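Local coordinates for protein metazoan TIR-STING fusion (PDB 6WT6) that joins a TIR domain and a STING ligand-binding domain in one oyster polypeptide, pairing two domain types known from innate immunity, and assembles as a two-chain complex, at residues A[107-110]-A[115-118]; A[172-177]-A[306-311]; A[287-290]-A[294-297]; A[65-70]-A[74-79]; A[182-187]-A[314-319]. One frame throughout, in Å; residues are numbered along the deposited sequence.

Contact 1 of 5, residues A[107-110]-A[115-118]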
# COMPACT_ATOMS: atom_id res chain seq x y z
N MET A 107 -8.36 -6.28 12.10
CA MET A 107 -7.62 -5.07 12.41
C MET A 107 -6.30 -5.38 13.11
O MET A 107 -5.33 -4.64 12.95
CB MET A 107 -8.46 -4.14 13.28
CG MET A 107 -9.71 -3.61 12.60
SD MET A 107 -10.67 -2.50 13.65
CE MET A 107 -12.09 -2.23 12.60
N ALA A 108 -6.25 -6.46 13.89
CA ALA A 108 -5.02 -6.86 14.55
C ALA A 108 -4.05 -7.56 13.60
O ALA A 108 -2.85 -7.63 13.89
CB ALA A 108 -5.32 -7.77 15.73
N VAL A 109 -4.54 -8.07 12.48
CA VAL A 109 -3.70 -8.80 11.54
C VAL A 109 -2.99 -7.81 10.63
O VAL A 109 -3.61 -6.87 10.11
CB VAL A 109 -4.53 -9.82 10.74
CG1 VAL A 109 -3.66 -10.56 9.73
CG2 VAL A 109 -5.19 -10.81 11.69
N ASP A 110 -1.69 -8.01 10.45
CA ASP A 110 -0.85 -7.09 9.70
C ASP A 110 -0.42 -7.71 8.37
O ASP A 110 -0.42 -8.93 8.21
CB ASP A 110 0.39 -6.69 10.51
CG ASP A 110 1.16 -5.54 9.89
OD1 ASP A 110 0.63 -4.41 9.87
OD2 ASP A 110 2.30 -5.77 9.42
N ARG A 115 5.61 -9.49 11.28
CA ARG A 115 4.90 -8.80 12.35
C ARG A 115 3.89 -9.71 13.04
O ARG A 115 3.78 -9.71 14.27
CB ARG A 115 4.21 -7.55 11.80
CG ARG A 115 3.74 -6.58 12.87
CD ARG A 115 4.76 -5.49 13.13
NE ARG A 115 4.56 -4.83 14.41
CZ ARG A 115 5.16 -3.71 14.78
NH1 ARG A 115 6.00 -3.10 13.95
NH2 ARG A 115 4.92 -3.18 15.97
N ASN A 116 3.14 -10.49 12.25
CA ASN A 116 2.11 -11.35 12.83
C ASN A 116 2.71 -12.47 13.67
O ASN A 116 2.10 -12.90 14.65
CB ASN A 116 1.23 -11.92 11.72
CG ASN A 116 0.50 -10.84 10.95
OD1 ASN A 116 0.25 -9.75 11.48
ND2 ASN A 116 0.17 -11.12 9.70
N ASN A 117 3.89 -12.96 13.29
CA ASN A 117 4.52 -14.02 14.07
C ASN A 117 4.99 -13.51 15.43
O ASN A 117 5.04 -14.28 16.39
CB ASN A 117 5.68 -14.64 13.29
CG ASN A 117 6.21 -15.91 13.93
OD1 ASN A 117 5.58 -16.48 14.82
ND2 ASN A 117 7.37 -16.36 13.47
N VAL A 118 5.33 -12.23 15.52
CA VAL A 118 5.84 -11.68 16.77
C VAL A 118 4.69 -11.23 17.67
O VAL A 118 4.64 -11.56 18.86
CB VAL A 118 6.82 -10.53 16.49
CG1 VAL A 118 7.23 -9.84 17.79
CG2 VAL A 118 8.05 -11.04 15.75
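The carboxamide of Asn-116 faces the backbone of Asp-110 and grips it with two hydrogen bonds. Asn-116 OD1 accepts from Asp-110 N at 2.8 Å, with an N-H...O angle of 151°, while Asn-116 ND2 donates to Asp-110 O at 2.7 Å. Neither bond is quite flat: Asp-110 N is tilted 15° from the carbonyl plane of the amide, and Asp-110 O lies slightly out of the plane of the same amide. A chi1 of -62° sets the amide beside the backbone N of Asn-116 and sends it off the helix toward the loop. Asn-116 OD1 also comes within 3.2 Å of Asp-110 CB, so the fit is close there too.

The carboxylate of Asp-110 turns to the preceding residue of helix 113-119 and lies alongside the aliphatic base of Arg-115, with Asp-110 OD2 3.5 Å from Arg-115 CB. The guanidinium leads away and makes no salt bridge with it. Instead, OD2 accepts a hydrogen bond from Ser-112 N, and OD1 has a weak one from His-177 of the second subunit. Val-109 CG1 touches Asn-116 ND2 at 3.9 Å, with Leu-120 and Pro-136 also against this valine.

A buried amide thus satisfies both polar backbone groups of Asp-110. Having a donor and an acceptor at its ends fixes its flip and ties the loop just after helix 104-108 to helix 113-119 within the TIR domain.

Contact 2 of 5, residues A[172-177]-A[306-311]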
# COMPACT_ATOMS: atom_id res chain seq x y z
N VAL A 172 8.18 -4.14 6.75
CA VAL A 172 7.44 -3.53 5.65
C VAL A 172 6.59 -4.60 4.97
O VAL A 172 7.12 -5.65 4.55
CB VAL A 172 8.39 -2.87 4.64
CG1 VAL A 172 7.61 -2.22 3.51
CG2 VAL A 172 9.27 -1.85 5.35
N GLY A 173 5.29 -4.34 4.85
CA GLY A 173 4.41 -5.17 4.05
C GLY A 173 4.44 -4.75 2.59
O GLY A 173 5.26 -3.94 2.16
N ASN A 174 3.52 -5.32 1.82
CA ASN A 174 3.46 -5.00 0.40
C ASN A 174 2.98 -3.56 0.22
O ASN A 174 1.98 -3.14 0.80
CB ASN A 174 2.54 -5.97 -0.34
CG ASN A 174 2.71 -5.89 -1.86
OD1 ASN A 174 3.69 -5.34 -2.36
ND2 ASN A 174 1.74 -6.43 -2.59
N LEU A 175 3.73 -2.79 -0.58
CA LEU A 175 3.44 -1.39 -0.86
C LEU A 175 2.66 -1.19 -2.15
O LEU A 175 2.13 -0.09 -2.37
CB LEU A 175 4.74 -0.58 -0.93
CG LEU A 175 5.66 -0.58 0.29
CD1 LEU A 175 7.05 -0.07 -0.06
CD2 LEU A 175 5.05 0.26 1.40
N ALA A 176 2.55 -2.22 -2.99
CA ALA A 176 2.03 -2.05 -4.35
C ALA A 176 0.65 -1.42 -4.36
O ALA A 176 0.42 -0.41 -5.04
CB ALA A 176 2.01 -3.40 -5.07
N HIS A 177 -0.29 -1.99 -3.61
CA HIS A 177 -1.69 -1.59 -3.75
C HIS A 177 -1.94 -0.19 -3.21
O HIS A 177 -2.67 0.59 -3.81
CB HIS A 177 -2.60 -2.62 -3.08
CG HIS A 177 -2.72 -3.90 -3.85
ND1 HIS A 177 -3.82 -4.20 -4.63
CD2 HIS A 177 -1.86 -4.94 -3.99
CE1 HIS A 177 -3.64 -5.37 -5.20
NE2 HIS A 177 -2.46 -5.84 -4.83
N SER A 306 8.86 -2.57 -6.19
CA SER A 306 8.62 -1.64 -7.29
C SER A 306 8.08 -2.34 -8.53
O SER A 306 7.39 -1.70 -9.33
CB SER A 306 9.91 -0.88 -7.62
OG SER A 306 10.95 -1.76 -7.98
N MET A 307 8.37 -3.63 -8.72
CA MET A 307 7.77 -4.36 -9.83
C MET A 307 6.34 -4.79 -9.52
O MET A 307 5.51 -4.87 -10.43
CB MET A 307 8.61 -5.59 -10.19
CG MET A 307 9.98 -5.26 -10.78
SD MET A 307 9.94 -3.82 -11.87
CE MET A 307 9.16 -4.50 -13.31
N ARG A 308 6.03 -5.08 -8.25
CA ARG A 308 4.65 -5.30 -7.85
C ARG A 308 3.83 -4.02 -8.04
O ARG A 308 2.71 -4.07 -8.56
CB ARG A 308 4.58 -5.77 -6.40
CG ARG A 308 4.98 -7.21 -6.19
CD ARG A 308 5.15 -7.50 -4.72
NE ARG A 308 5.37 -8.91 -4.46
CZ ARG A 308 5.68 -9.41 -3.27
NH1 ARG A 308 5.83 -8.59 -2.23
NH2 ARG A 308 5.86 -10.71 -3.12
N PHE A 309 4.38 -2.88 -7.61
CA PHE A 309 3.73 -1.60 -7.86
C PHE A 309 3.52 -1.39 -9.35
O PHE A 309 2.43 -1.01 -9.80
CB PHE A 309 4.56 -0.46 -7.26
CG PHE A 309 4.21 0.90 -7.82
CD1 PHE A 309 3.00 1.52 -7.49
CD2 PHE A 309 5.07 1.55 -8.68
CE1 PHE A 309 2.68 2.77 -7.99
CE2 PHE A 309 4.75 2.80 -9.20
CZ PHE A 309 3.55 3.41 -8.85
N TYR A 310 4.57 -1.62 -10.14
CA TYR A 310 4.50 -1.45 -11.59
C TYR A 310 3.41 -2.33 -12.19
O TYR A 310 2.63 -1.87 -13.03
CB TYR A 310 5.87 -1.78 -12.19
CG TYR A 310 5.98 -1.69 -13.69
CD1 TYR A 310 5.79 -0.49 -14.36
CD2 TYR A 310 6.32 -2.81 -14.44
CE1 TYR A 310 5.90 -0.42 -15.73
CE2 TYR A 310 6.44 -2.74 -15.81
CZ TYR A 310 6.23 -1.54 -16.45
OH TYR A 310 6.35 -1.47 -17.82
N LEU A 311 3.32 -3.58 -11.74
CA LEU A 311 2.31 -4.49 -12.25
C LEU A 311 0.90 -4.08 -11.81
O LEU A 311 -0.05 -4.14 -12.60
CB LEU A 311 2.63 -5.91 -11.79
CG LEU A 311 1.65 -7.04 -12.09
CD1 LEU A 311 1.35 -7.10 -13.58
CD2 LEU A 311 2.25 -8.36 -11.61
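Two first torsions bring Asn-174 and Arg-308 together. Asn-174 CG stands anti to the backbone N (chi1 -166°), turning its amide toward helix 299-319. Arg-308 CG lies beside its own backbone N (chi1 -75°), and the chain then runs extended across that amide. Asn-174 OD1 rests 3.5 Å from Arg-308 CD and 3.9 Å from Arg-308 NH1, an oblique approach without a hydrogen bond, the amide and guanidinium planes being steeply inclined to each other. The oxygen has another task: it accepts a weak but straight capping bond from Ala-176 N, 3.4 Å away, where the chain turns into helix 176-204. Arg-308 NE instead donates to Leu-106 O of the second subunit.

Ala-176 makes the closest backbone approach. Its CA and that of Phe-309 are the nearest such pair across the segments, a closeness that its small side chain permits. The methyl lies against the backbone of the other helix, with Ala-176 CB 3.5 Å from both Arg-308 C and Phe-309 N, and it also meets Arg-308 CB at 3.7 Å. The Phe-309 ring brings its edge near Ala-176 O and otherwise packs on Ile-280, Val-282 and Ile-283.

Gln-305 adds to the join with bonds to Gly-173 O and Leu-175 N. Here an alanine fitted against a neighbouring helical backbone lets the incoming end of helix 176-204 lie directly on helix 299-319, two long helices of the STING ligand-binding domain.

Contact 3 of 5, residues A[287-290]-A[294-297]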
# COMPACT_ATOMS: atom_id res chain seq x y z
N PHE A 287 13.05 4.46 -2.52
CA PHE A 287 14.45 4.86 -2.39
C PHE A 287 14.74 5.39 -1.00
O PHE A 287 15.76 5.05 -0.39
CB PHE A 287 14.81 5.90 -3.44
CG PHE A 287 16.12 6.59 -3.18
CD1 PHE A 287 17.32 5.91 -3.33
CD2 PHE A 287 16.16 7.91 -2.77
CE1 PHE A 287 18.52 6.53 -3.08
CE2 PHE A 287 17.37 8.55 -2.52
CZ PHE A 287 18.55 7.86 -2.68
N GLU A 288 13.84 6.22 -0.46
CA GLU A 288 14.05 6.76 0.88
C GLU A 288 14.00 5.65 1.93
O GLU A 288 14.80 5.65 2.87
CB GLU A 288 13.02 7.85 1.17
CG GLU A 288 13.47 9.23 0.70
CD GLU A 288 12.33 10.21 0.52
OE1 GLU A 288 11.16 9.77 0.39
OE2 GLU A 288 12.60 11.43 0.51
N MET A 289 13.09 4.68 1.76
CA MET A 289 13.00 3.58 2.71
C MET A 289 14.26 2.72 2.69
O MET A 289 14.74 2.29 3.75
CB MET A 289 11.76 2.73 2.40
CG MET A 289 10.43 3.43 2.64
SD MET A 289 9.00 2.46 2.11
CE MET A 289 9.03 1.11 3.28
N GLU A 290 14.80 2.45 1.50
CA GLU A 290 16.04 1.68 1.40
C GLU A 290 17.19 2.41 2.09
O GLU A 290 17.95 1.82 2.85
CB GLU A 290 16.38 1.42 -0.07
CG GLU A 290 17.74 0.78 -0.30
CD GLU A 290 18.23 0.93 -1.73
OE1 GLU A 290 18.10 2.03 -2.30
OE2 GLU A 290 18.75 -0.07 -2.29
N THR A 294 16.67 2.62 9.75
CA THR A 294 15.58 2.17 10.60
C THR A 294 14.55 1.36 9.83
O THR A 294 13.94 0.44 10.38
CB THR A 294 14.91 3.37 11.28
OG1 THR A 294 15.91 4.19 11.90
CG2 THR A 294 13.90 2.91 12.32
N THR A 295 14.35 1.68 8.55
CA THR A 295 13.30 1.06 7.76
C THR A 295 13.74 -0.31 7.26
O THR A 295 14.86 -0.46 6.76
CB THR A 295 12.92 1.96 6.58
OG1 THR A 295 12.64 3.28 7.06
CG2 THR A 295 11.71 1.41 5.87
N GLY A 296 12.85 -1.29 7.38
CA GLY A 296 13.16 -2.64 6.96
C GLY A 296 12.94 -2.89 5.48
O GLY A 296 12.08 -3.69 5.10
N LEU A 297 13.70 -2.19 4.63
CA LEU A 297 13.66 -2.40 3.19
C LEU A 297 15.07 -2.30 2.65
O LEU A 297 15.75 -1.29 2.87
CB LEU A 297 12.76 -1.38 2.48
CG LEU A 297 12.54 -1.60 0.98
CD1 LEU A 297 11.32 -2.49 0.74
CD2 LEU A 297 12.40 -0.28 0.24
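The carboxylate of Glu-290 is the one flat side-chain group among the residues that touch here, and it turns from Leu-297 toward the next helix: OE1 makes a salt bridge to Lys-302 and OE2 a hydrogen bond with Thr-299 OG1. Of the side chain, it is CB that approaches Leu-297. The loop from helix 284-291 to helix 299-319 of the STING domain folds back on the helix that precedes it and contains an inverse gamma turn centred on Gly-296.

Thr-295 and Leu-297, flanking that glycine, both lie against Met-289. Thr-295 CG2, anti to its backbone N, fits between the base and the end of the methionine, 3.7 Å from Met-289 CB and 3.7 Å from Met-289 CE. The bend at chi3 (68°) curls CE back to make the second of these contacts. The two side chains meet at about a right angle. Thr-295 OG1 faces elsewhere and is hydrogen-bonded to Tyr-185 OH of the second subunit.

Leu-297 covers the flank of the helix with CD2, which lies 3.8 Å from Met-289 CB. Its carbonyl reaches the next residue in an almost straight CA-H...O contact: Glu-290 CA to Leu-297 O is 3.3 Å, with 175° at the hydrogen.

Contact 4 of 5, residues A[65-70]-A[74-79]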
# COMPACT_ATOMS: atom_id res chain seq x y z
N ARG A 65 -13.70 -4.24 30.84
CA ARG A 65 -13.22 -3.54 32.03
C ARG A 65 -12.69 -2.15 31.69
O ARG A 65 -13.01 -1.17 32.38
CB ARG A 65 -12.14 -4.36 32.72
CG ARG A 65 -11.26 -3.56 33.66
CD ARG A 65 -10.10 -4.40 34.18
NE ARG A 65 -9.11 -4.63 33.13
CZ ARG A 65 -8.11 -5.49 33.24
NH1 ARG A 65 -7.96 -6.20 34.34
NH2 ARG A 65 -7.25 -5.64 32.24
N ASP A 66 -11.90 -2.05 30.62
CA ASP A 66 -11.13 -0.85 30.32
C ASP A 66 -11.83 0.11 29.37
O ASP A 66 -11.57 1.32 29.44
CB ASP A 66 -9.76 -1.25 29.74
CG ASP A 66 -8.95 -2.15 30.68
OD1 ASP A 66 -8.81 -1.80 31.87
OD2 ASP A 66 -8.46 -3.20 30.23
N PHE A 67 -12.69 -0.36 28.48
CA PHE A 67 -13.38 0.52 27.54
C PHE A 67 -14.65 1.06 28.19
O PHE A 67 -15.53 0.28 28.60
CB PHE A 67 -13.71 -0.20 26.23
CG PHE A 67 -12.50 -0.55 25.41
CD1 PHE A 67 -11.25 -0.04 25.73
CD2 PHE A 67 -12.61 -1.39 24.31
CE1 PHE A 67 -10.13 -0.36 24.99
CE2 PHE A 67 -11.49 -1.72 23.56
CZ PHE A 67 -10.25 -1.20 23.90
N LEU A 68 -14.75 2.39 28.29
CA LEU A 68 -15.93 3.02 28.85
C LEU A 68 -17.16 2.67 28.01
O LEU A 68 -17.04 2.34 26.83
CB LEU A 68 -15.73 4.54 28.92
CG LEU A 68 -14.48 5.01 29.68
CD1 LEU A 68 -13.33 5.30 28.72
CD2 LEU A 68 -14.78 6.22 30.55
N PRO A 69 -18.36 2.73 28.61
CA PRO A 69 -19.55 2.22 27.90
C PRO A 69 -19.79 2.87 26.54
O PRO A 69 -20.25 2.19 25.62
CB PRO A 69 -20.69 2.50 28.88
CG PRO A 69 -20.14 3.49 29.88
CD PRO A 69 -18.68 3.18 29.97
N GLY A 70 -19.50 4.16 26.39
CA GLY A 70 -19.77 4.85 25.15
C GLY A 70 -18.60 5.01 24.20
O GLY A 70 -18.73 5.72 23.20
N SER A 74 -13.94 1.53 16.94
CA SER A 74 -12.81 0.84 16.32
C SER A 74 -11.49 1.55 16.57
O SER A 74 -10.44 0.90 16.64
CB SER A 74 -13.05 0.69 14.82
OG SER A 74 -13.12 1.96 14.19
N ASP A 75 -11.52 2.88 16.70
CA ASP A 75 -10.28 3.64 16.89
C ASP A 75 -9.74 3.49 18.30
O ASP A 75 -8.52 3.49 18.51
CB ASP A 75 -10.52 5.11 16.57
CG ASP A 75 -11.61 5.73 17.43
OD1 ASP A 75 -12.70 5.12 17.48
OD2 ASP A 75 -11.39 6.81 18.02
N VAL A 76 -10.63 3.42 19.29
CA VAL A 76 -10.20 3.11 20.66
C VAL A 76 -9.60 1.72 20.71
O VAL A 76 -8.62 1.47 21.42
CB VAL A 76 -11.38 3.27 21.64
CG1 VAL A 76 -11.00 2.79 23.03
CG2 VAL A 76 -11.84 4.72 21.69
N VAL A 77 -10.16 0.79 19.93
CA VAL A 77 -9.59 -0.55 19.84
C VAL A 77 -8.19 -0.49 19.26
O VAL A 77 -7.24 -1.06 19.81
CB VAL A 77 -10.51 -1.47 19.02
CG1 VAL A 77 -9.81 -2.78 18.68
CG2 VAL A 77 -11.80 -1.74 19.78
N VAL A 78 -8.03 0.21 18.14
CA VAL A 78 -6.72 0.30 17.50
C VAL A 78 -5.74 1.08 18.37
O VAL A 78 -4.55 0.76 18.41
CB VAL A 78 -6.87 0.90 16.09
CG1 VAL A 78 -5.51 1.23 15.49
CG2 VAL A 78 -7.60 -0.09 15.20
N ASP A 79 -6.23 2.09 19.10
CA ASP A 79 -5.38 2.74 20.10
C ASP A 79 -4.90 1.74 21.14
O ASP A 79 -3.75 1.81 21.60
CB ASP A 79 -6.14 3.89 20.77
CG ASP A 79 -6.22 5.13 19.89
OD1 ASP A 79 -5.60 5.15 18.81
OD2 ASP A 79 -6.92 6.10 20.29
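Val-76 CG1 sits over one face of the Phe-67 ring, a CH-pi contact 4.0 Å from the ring centroid and 20° off the normal, shifted somewhat toward the rim. The methyl is nearest to Phe-67 CE1, at 3.8 Å. From the next residue of the helix, Val-77 CG2 comes obliquely to the far end of the ring and meets Phe-67 CE2 at 3.8 Å, the two side chains crossing at about a right angle. Two successive valines thus hold the ring at two places.

Phe-67 is the first residue to leave helical geometry after helix 63-66, and its chi1 of -68° swings the ring beside its own backbone N and across to helix 74-82. Just before it in the chain, Asp-66 accepts a hydrogen bond from Phe-62 N through OD2 and a weakly bonded salt bridge from Arg-65, which also pairs with Glu-54. Residues 65-70 read Arg-Asp-Phe-Leu-Pro-Gly, the RDxxPG signature of the BB loop in TIR domains.

Phe-67 also leans on Cys-61 of the edge strand 60-62, while Val-77 packs on Glu-104 of helix 104-108. The ring therefore lies between strand 60-62 and helix 74-82, which leads into strand 84-91 of the parallel sheet.

Contact 5 of 5, residues A[182-187]-A[314-319]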
# COMPACT_ATOMS: atom_id res chain seq x y z
N GLY A 182 -3.51 4.80 -4.68
CA GLY A 182 -3.35 6.20 -4.30
C GLY A 182 -2.87 7.07 -5.44
O GLY A 182 -3.29 8.23 -5.57
N TYR A 183 -1.99 6.54 -6.29
CA TYR A 183 -1.51 7.28 -7.44
C TYR A 183 -2.59 7.37 -8.51
O TYR A 183 -2.71 8.40 -9.19
CB TYR A 183 -0.24 6.62 -7.98
CG TYR A 183 0.48 7.34 -9.11
CD1 TYR A 183 0.77 8.70 -9.05
CD2 TYR A 183 0.92 6.63 -10.23
CE1 TYR A 183 1.44 9.34 -10.08
CE2 TYR A 183 1.60 7.26 -11.25
CZ TYR A 183 1.86 8.60 -11.18
OH TYR A 183 2.53 9.21 -12.22
N TYR A 184 -3.39 6.32 -8.66
CA TYR A 184 -4.52 6.30 -9.57
C TYR A 184 -5.57 7.34 -9.18
O TYR A 184 -5.71 8.36 -9.86
CB TYR A 184 -5.14 4.90 -9.60
CG TYR A 184 -6.35 4.74 -10.48
CD1 TYR A 184 -6.25 4.83 -11.87
CD2 TYR A 184 -7.60 4.49 -9.94
CE1 TYR A 184 -7.35 4.68 -12.68
CE2 TYR A 184 -8.72 4.33 -10.75
CZ TYR A 184 -8.59 4.42 -12.11
OH TYR A 184 -9.69 4.27 -12.91
N TYR A 185 -6.29 7.11 -8.07
CA TYR A 185 -7.40 8.00 -7.72
C TYR A 185 -6.94 9.39 -7.30
O TYR A 185 -7.73 10.33 -7.40
CB TYR A 185 -8.25 7.39 -6.60
CG TYR A 185 -9.28 6.41 -7.09
CD1 TYR A 185 -10.37 6.84 -7.85
CD2 TYR A 185 -9.17 5.06 -6.82
CE1 TYR A 185 -11.31 5.94 -8.32
CE2 TYR A 185 -10.11 4.16 -7.27
CZ TYR A 185 -11.17 4.61 -8.02
OH TYR A 185 -12.10 3.71 -8.48
N GLY A 186 -5.71 9.53 -6.82
CA GLY A 186 -5.25 10.84 -6.43
C GLY A 186 -4.71 11.70 -7.55
O GLY A 186 -4.49 12.90 -7.34
N TYR A 187 -4.51 11.13 -8.74
CA TYR A 187 -3.80 11.86 -9.79
C TYR A 187 -4.14 11.34 -11.19
O TYR A 187 -4.73 12.07 -11.99
CB TYR A 187 -2.29 11.77 -9.55
CG TYR A 187 -1.45 12.53 -10.55
CD1 TYR A 187 -1.53 13.92 -10.65
CD2 TYR A 187 -0.56 11.87 -11.39
CE1 TYR A 187 -0.76 14.62 -11.57
CE2 TYR A 187 0.22 12.57 -12.31
CZ TYR A 187 0.11 13.94 -12.39
OH TYR A 187 0.88 14.64 -13.30
N LYS A 314 -0.41 -1.08 -13.71
CA LYS A 314 -0.79 -1.40 -15.08
C LYS A 314 -2.09 -2.18 -15.15
O LYS A 314 -2.84 -2.05 -16.13
CB LYS A 314 0.34 -2.16 -15.77
CG LYS A 314 1.58 -1.31 -15.99
CD LYS A 314 2.79 -2.15 -16.38
CE LYS A 314 2.83 -2.39 -17.88
NZ LYS A 314 2.31 -3.72 -18.25
N ARG A 315 -2.40 -2.99 -14.14
CA ARG A 315 -3.68 -3.68 -14.11
C ARG A 315 -4.83 -2.68 -13.96
O ARG A 315 -5.87 -2.82 -14.60
CB ARG A 315 -3.72 -4.70 -12.97
CG ARG A 315 -2.65 -5.76 -13.02
CD ARG A 315 -3.24 -7.14 -12.80
NE ARG A 315 -2.23 -8.14 -12.47
CZ ARG A 315 -2.02 -8.59 -11.23
NH1 ARG A 315 -2.76 -8.14 -10.23
NH2 ARG A 315 -1.09 -9.50 -11.01
N ILE A 316 -4.64 -1.68 -13.10
CA ILE A 316 -5.69 -0.69 -12.87
C ILE A 316 -5.90 0.17 -14.11
O ILE A 316 -7.04 0.40 -14.53
CB ILE A 316 -5.35 0.17 -11.64
CG1 ILE A 316 -5.24 -0.71 -10.39
CG2 ILE A 316 -6.38 1.26 -11.44
CD1 ILE A 316 -4.65 0.01 -9.21
N LEU A 317 -4.81 0.65 -14.70
CA LEU A 317 -4.93 1.54 -15.86
C LEU A 317 -5.56 0.82 -17.05
O LEU A 317 -6.44 1.37 -17.72
CB LEU A 317 -3.56 2.10 -16.24
CG LEU A 317 -2.90 3.07 -15.24
CD1 LEU A 317 -1.47 3.40 -15.65
CD2 LEU A 317 -3.72 4.35 -15.08
N ASP A 318 -5.13 -0.42 -17.33
CA ASP A 318 -5.69 -1.15 -18.46
C ASP A 318 -7.11 -1.63 -18.19
O ASP A 318 -7.83 -1.93 -19.15
CB ASP A 318 -4.80 -2.34 -18.82
CG ASP A 318 -3.52 -1.91 -19.50
OD1 ASP A 318 -3.48 -0.78 -20.03
OD2 ASP A 318 -2.55 -2.69 -19.51
N THR A 319 -7.52 -1.70 -16.93
CA THR A 319 -8.91 -2.01 -16.61
C THR A 319 -9.83 -0.83 -16.93
O THR A 319 -10.98 -1.02 -17.31
CB THR A 319 -9.02 -2.41 -15.14
OG1 THR A 319 -8.62 -3.78 -14.99
CG2 THR A 319 -10.44 -2.23 -14.60
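Tyr-184 projects from helix 176-204 toward Ile-316 of helix 299-319. Its CB points to the other helix, and with CG anti to the backbone N (chi1 179°) the ring continues outward in that direction. At CG the ring already meets Ile-316 CG2, 3.6 Å away, and CD1 meets the same methyl at the same distance. Tyr-184 CD1 also has Leu-317 CD2 near it at 4.1 Å, this methyl lying at the ring edge, close to its plane. Farther out, Tyr-184 CE1 is 3.8 Å and CZ 3.9 Å from Ile-316 CG2, and CD2 and CE2 meet it at similar range. These near-equal distances place the methyl over the middle of the ring: it is 3.5 Å from the centroid and only 8° off the normal, a well-centred CH-pi contact. At the tip, the hydroxyl of Tyr-184 is hydrogen-bonded to Asp-320 OD2.

At its CD2 edge the ring meets the next residue of its own helix. Tyr-184 CD2 stands 3.5 Å above the plane of the Tyr-185 ring, toward its rim, and Tyr-185 CE2 lies at the edge of the Tyr-184 ring, in its plane. The helix widens to a pi-type turn at 184-187. From the same helix, Trp-181 also reaches Ile-316, and Leu-188 packs on Leu-317, extending the apolar join between the helices.

Chemically the contact is a methyl set on an aromatic face, with the hydroxyl at the tip reaching a carboxylate beyond it. The ring packs on apolar methyls while its hydroxyl is satisfied, and together these would be expected to restrict its rotation.

In the fold
Along the chain contact 4 comes first, then contact 1, both in the TIR domain with centres 19 Å apart and joined where Met-107 packs on Ser-74 and Val-78. The other three lie in the STING domain. Contacts 2 and 5 have their centres 13 Å apart. Both tie helix 176-204 to helix 299-319, their segments alternating in sequence. Contact 3 is nested within the loop that each closes and touches contact 2 through Val-172 and Leu-175. Contacts 4 and 5 are the most distant pair, with centres about 36 Å apart. All five reach the second subunit, whose TIR domain packs on STING helix 299-319, so the helix pair also takes part in assembling the dimer.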